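Local coordinates for protein annexin A8 (Homo sapiens, PDB 1W3W) that binds calcium and acidic phospholipids and acts as an anticoagulant, indirectly inhibiting the thromboplastin-specific complex of blood coagulation, at residues Gln57-Ser62 against Lys69-Thr74. Numbering follows the deposited sequence.
Sequences QQIAKS and KDLTET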
ATOM      1  N   GLN A  57       5.736  -4.658 -18.972  1.00 13.72           N
ATOM      2  CA  GLN A  57       4.981  -3.812 -19.896  1.00 14.36           C
ATOM      3  C   GLN A  57       5.470  -4.001 -21.337  1.00 14.98           C
ATOM      4  O   GLN A  57       4.671  -4.042 -22.281  1.00 15.43           O
ATOM      5  CB  GLN A  57       5.073  -2.327 -19.494  1.00 14.63           C
ATOM      6  CG  GLN A  57       4.641  -2.001 -18.049  1.00 15.39           C
ATOM      7  CD  GLN A  57       3.322  -2.626 -17.660  1.00 15.64           C
ATOM      8  OE1 GLN A  57       2.398  -2.658 -18.458  1.00 17.70           O
ATOM      9  NE2 GLN A  57       3.229  -3.117 -16.434  1.00 17.40           N
ATOM     10  N   GLN A  58       6.779  -4.163 -21.496  1.00 15.33           N
ATOM     11  CA  GLN A  58       7.378  -4.452 -22.798  1.00 15.92           C
ATOM     12  C   GLN A  58       6.950  -5.826 -23.304  1.00 15.71           C
ATOM     13  O   GLN A  58       6.630  -5.992 -24.479  1.00 15.82           O
ATOM     14  CB  GLN A  58       8.904  -4.381 -22.717  1.00 15.85           C
ATOM     15  CG  GLN A  58       9.445  -3.015 -22.352  1.00 18.75           C
ATOM     16  CD  GLN A  58      10.966  -3.020 -22.177  1.00 23.68           C
ATOM     17  OE1 GLN A  58      11.470  -2.980 -21.054  1.00 27.70           O
ATOM     18  NE2 GLN A  58      11.687  -3.059 -23.282  1.00 25.10           N
ATOM     19  N   ILE A  59       6.940  -6.806 -22.405  1.00 15.46           N
ATOM     20  CA  ILE A  59       6.457  -8.147 -22.717  1.00 15.49           C
ATOM     21  C   ILE A  59       4.980  -8.110 -23.168  1.00 15.85           C
ATOM     22  O   ILE A  59       4.612  -8.745 -24.150  1.00 15.56           O
ATOM     23  CB  ILE A  59       6.659  -9.091 -21.518  1.00 15.01           C
ATOM     24  CG1 ILE A  59       8.158  -9.365 -21.301  1.00 14.97           C
ATOM     25  CG2 ILE A  59       5.964 -10.415 -21.756  1.00 16.30           C
ATOM     26  CD1 ILE A  59       8.470 -10.014 -19.984  1.00 15.55           C
ATOM     27  N   ALA A  60       4.156  -7.347 -22.467  1.00 16.45           N
ATOM     28  CA  ALA A  60       2.741  -7.210 -22.830  1.00 17.03           C
ATOM     29  C   ALA A  60       2.585  -6.646 -24.236  1.00 18.38           C
ATOM     30  O   ALA A  60       1.771  -7.148 -25.031  1.00 18.48           O
ATOM     31  CB  ALA A  60       1.999  -6.338 -21.813  1.00 16.56           C
ATOM     32  N   LYS A  61       3.385  -5.633 -24.568  1.00 19.53           N
ATOM     33  CA  LYS A  61       3.325  -5.017 -25.900  1.00 21.07           C
ATOM     34  C   LYS A  61       3.757  -5.986 -26.999  1.00 20.90           C
ATOM     35  O   LYS A  61       3.117  -6.078 -28.052  1.00 20.69           O
ATOM     36  CB  LYS A  61       4.186  -3.758 -25.950  1.00 22.09           C
ATOM     37  CG  LYS A  61       3.986  -2.945 -27.224  1.00 26.70           C
ATOM     38  CD  LYS A  61       4.527  -1.516 -27.089  1.00 31.47           C
ATOM     39  CE  LYS A  61       5.222  -1.021 -28.366  1.00 34.18           C
ATOM     40  NZ  LYS A  61       4.713   0.318 -28.809  1.00 36.54           N
ATOM     41  N   SER A  62       4.841  -6.709 -26.751  1.00 20.15           N
ATOM     42  CA  SER A  62       5.327  -7.716 -27.679  1.00 20.31           C
ATOM     43  C   SER A  62       4.320  -8.845 -27.860  1.00 20.10           C
ATOM     44  O   SER A  62       4.145  -9.336 -28.962  1.00 20.15           O
ATOM     45  CB  SER A  62       6.674  -8.295 -27.213  1.00 20.25           C
ATOM     46  OG  SER A  62       7.060  -9.401 -28.009  1.00 19.97           O
ATOM     47  N   LYS A  69      -3.632 -10.709 -28.976  1.00 29.28           N
ATOM     48  CA  LYS A  69      -4.493 -10.623 -27.792  1.00 28.66           C
ATOM     49  C   LYS A  69      -3.764  -9.841 -26.703  1.00 27.23           C
ATOM     50  O   LYS A  69      -2.542  -9.853 -26.638  1.00 26.44           O
ATOM     51  CB  LYS A  69      -4.833 -12.027 -27.277  1.00 29.60           C
ATOM     52  CG  LYS A  69      -6.137 -12.653 -27.805  1.00 32.08           C
ATOM     53  CD  LYS A  69      -5.889 -13.586 -28.985  1.00 35.99           C
ATOM     54  CE  LYS A  69      -7.037 -14.593 -29.185  1.00 37.66           C
ATOM     55  NZ  LYS A  69      -8.385 -13.969 -28.964  1.00 39.10           N
ATOM     56  N   ASP A  70      -4.521  -9.173 -25.847  1.00 25.49           N
ATOM     57  CA  ASP A  70      -3.963  -8.484 -24.696  1.00 24.65           C
ATOM     58  C   ASP A  70      -3.504  -9.515 -23.648  1.00 23.41           C
ATOM     59  O   ASP A  70      -4.222 -10.468 -23.339  1.00 22.99           O
ATOM     60  CB  ASP A  70      -5.009  -7.535 -24.106  1.00 24.74           C
ATOM     61  CG  ASP A  70      -4.478  -6.728 -22.962  1.00 25.53           C
ATOM     62  OD1 ASP A  70      -3.868  -5.668 -23.217  1.00 28.23           O
ATOM     63  OD2 ASP A  70      -4.596  -7.087 -21.770  1.00 27.26           O
ATOM     64  N   LEU A  71      -2.299  -9.329 -23.120  1.00 21.90           N
ATOM     65  CA  LEU A  71      -1.709 -10.291 -22.197  1.00 20.68           C
ATOM     66  C   LEU A  71      -2.476 -10.382 -20.885  1.00 20.51           C
ATOM     67  O   LEU A  71      -2.722 -11.470 -20.390  1.00 20.05           O
ATOM     68  CB  LEU A  71      -0.234  -9.945 -21.925  1.00 19.87           C
ATOM     69  CG  LEU A  71       0.498 -10.838 -20.926  1.00 18.76           C
ATOM     70  CD1 LEU A  71       0.364 -12.325 -21.284  1.00 18.32           C
ATOM     71  CD2 LEU A  71       1.976 -10.452 -20.816  1.00 17.72           C
ATOM     72  N   THR A  72      -2.823  -9.232 -20.320  1.00 20.85           N
ATOM     73  CA  THR A  72      -3.524  -9.171 -19.060  1.00 21.88           C
ATOM     74  C   THR A  72      -4.897  -9.834 -19.148  1.00 22.14           C
ATOM     75  O   THR A  72      -5.247 -10.642 -18.288  1.00 21.45           O
ATOM     76  CB  THR A  72      -3.635  -7.723 -18.590  1.00 22.22           C
ATOM     77  OG1 THR A  72      -2.323  -7.213 -18.320  1.00 23.59           O
ATOM     78  CG2 THR A  72      -4.350  -7.624 -17.249  1.00 22.95           C
ATOM     79  N   GLU A  73      -5.654  -9.509 -20.194  1.00 23.05           N
ATOM     80  CA  GLU A  73      -6.967 -10.124 -20.427  1.00 24.08           C
ATOM     81  C   GLU A  73      -6.844 -11.619 -20.619  1.00 23.40           C
ATOM     82  O   GLU A  73      -7.699 -12.373 -20.177  1.00 23.00           O
ATOM     83  CB  GLU A  73      -7.667  -9.519 -21.654  1.00 24.92           C
ATOM     84  CG  GLU A  73      -8.212  -8.108 -21.443  1.00 28.98           C
ATOM     85  CD  GLU A  73      -9.047  -7.947 -20.170  1.00 34.92           C
ATOM     86  OE1 GLU A  73      -9.950  -8.783 -19.909  1.00 39.23           O
ATOM     87  OE2 GLU A  73      -8.800  -6.972 -19.417  1.00 39.95           O
ATOM     88  N   THR A  74      -5.769 -12.042 -21.276  1.00 23.15           N
ATOM     89  CA  THR A  74      -5.510 -13.449 -21.505  1.00 23.25           C
ATOM     90  C   THR A  74      -5.194 -14.148 -20.182  1.00 23.43           C
ATOM     91  O   THR A  74      -5.726 -15.217 -19.899  1.00 23.21           O
ATOM     92  CB  THR A  74      -4.355 -13.604 -22.509  1.00 23.32           C
ATOM     93  OG1 THR A  74      -4.757 -13.059 -23.765  1.00 22.68           O
ATOM     94  CG2 THR A  74      -4.056 -15.061 -22.818  1.00 23.77           C
TER
HETATM   95  O   HOH W   1      -0.787  -7.019 -24.262  1.00 21.49           O
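L71 packs against A60 and I59 where two helices of the first annexin repeat meet, helix 53-67 and the start of helix 71-78. L71 CB points at the first helix and lies 4.1 Å from A60 CA. CG stands anti to the backbone N (chi1 178°), which carries the branch in over the helix backbone. From there CD2 does most of the touching. L71 CD2 sits 3.9 Å from A60 CA and 4.2 Å from A60 CB. L71 CD2 also meets I59 CG2 at 4.1 Å, while the longer CG1 branch of I59 leads away. L30 of helix 24-34, M91 of helix 81-91 and F63 of helix 53-67 also touch L71, so its side chain is buried. The backbones do not bond directly. One water bridges them, donating to A60 O and accepting from L71 N, an amide in the first turn of its helix. D70 is the N-cap of helix 71-78. D70 OD2 accepts from E73 N through its anti lone pair, with a nearly straight N-H...O angle of 166°, and OD1 forms a salt bridge with K64. D70 O accepts from T74 N and, on the opposite face of its carbonyl plane, from T74 OG1 at 2.7 Å.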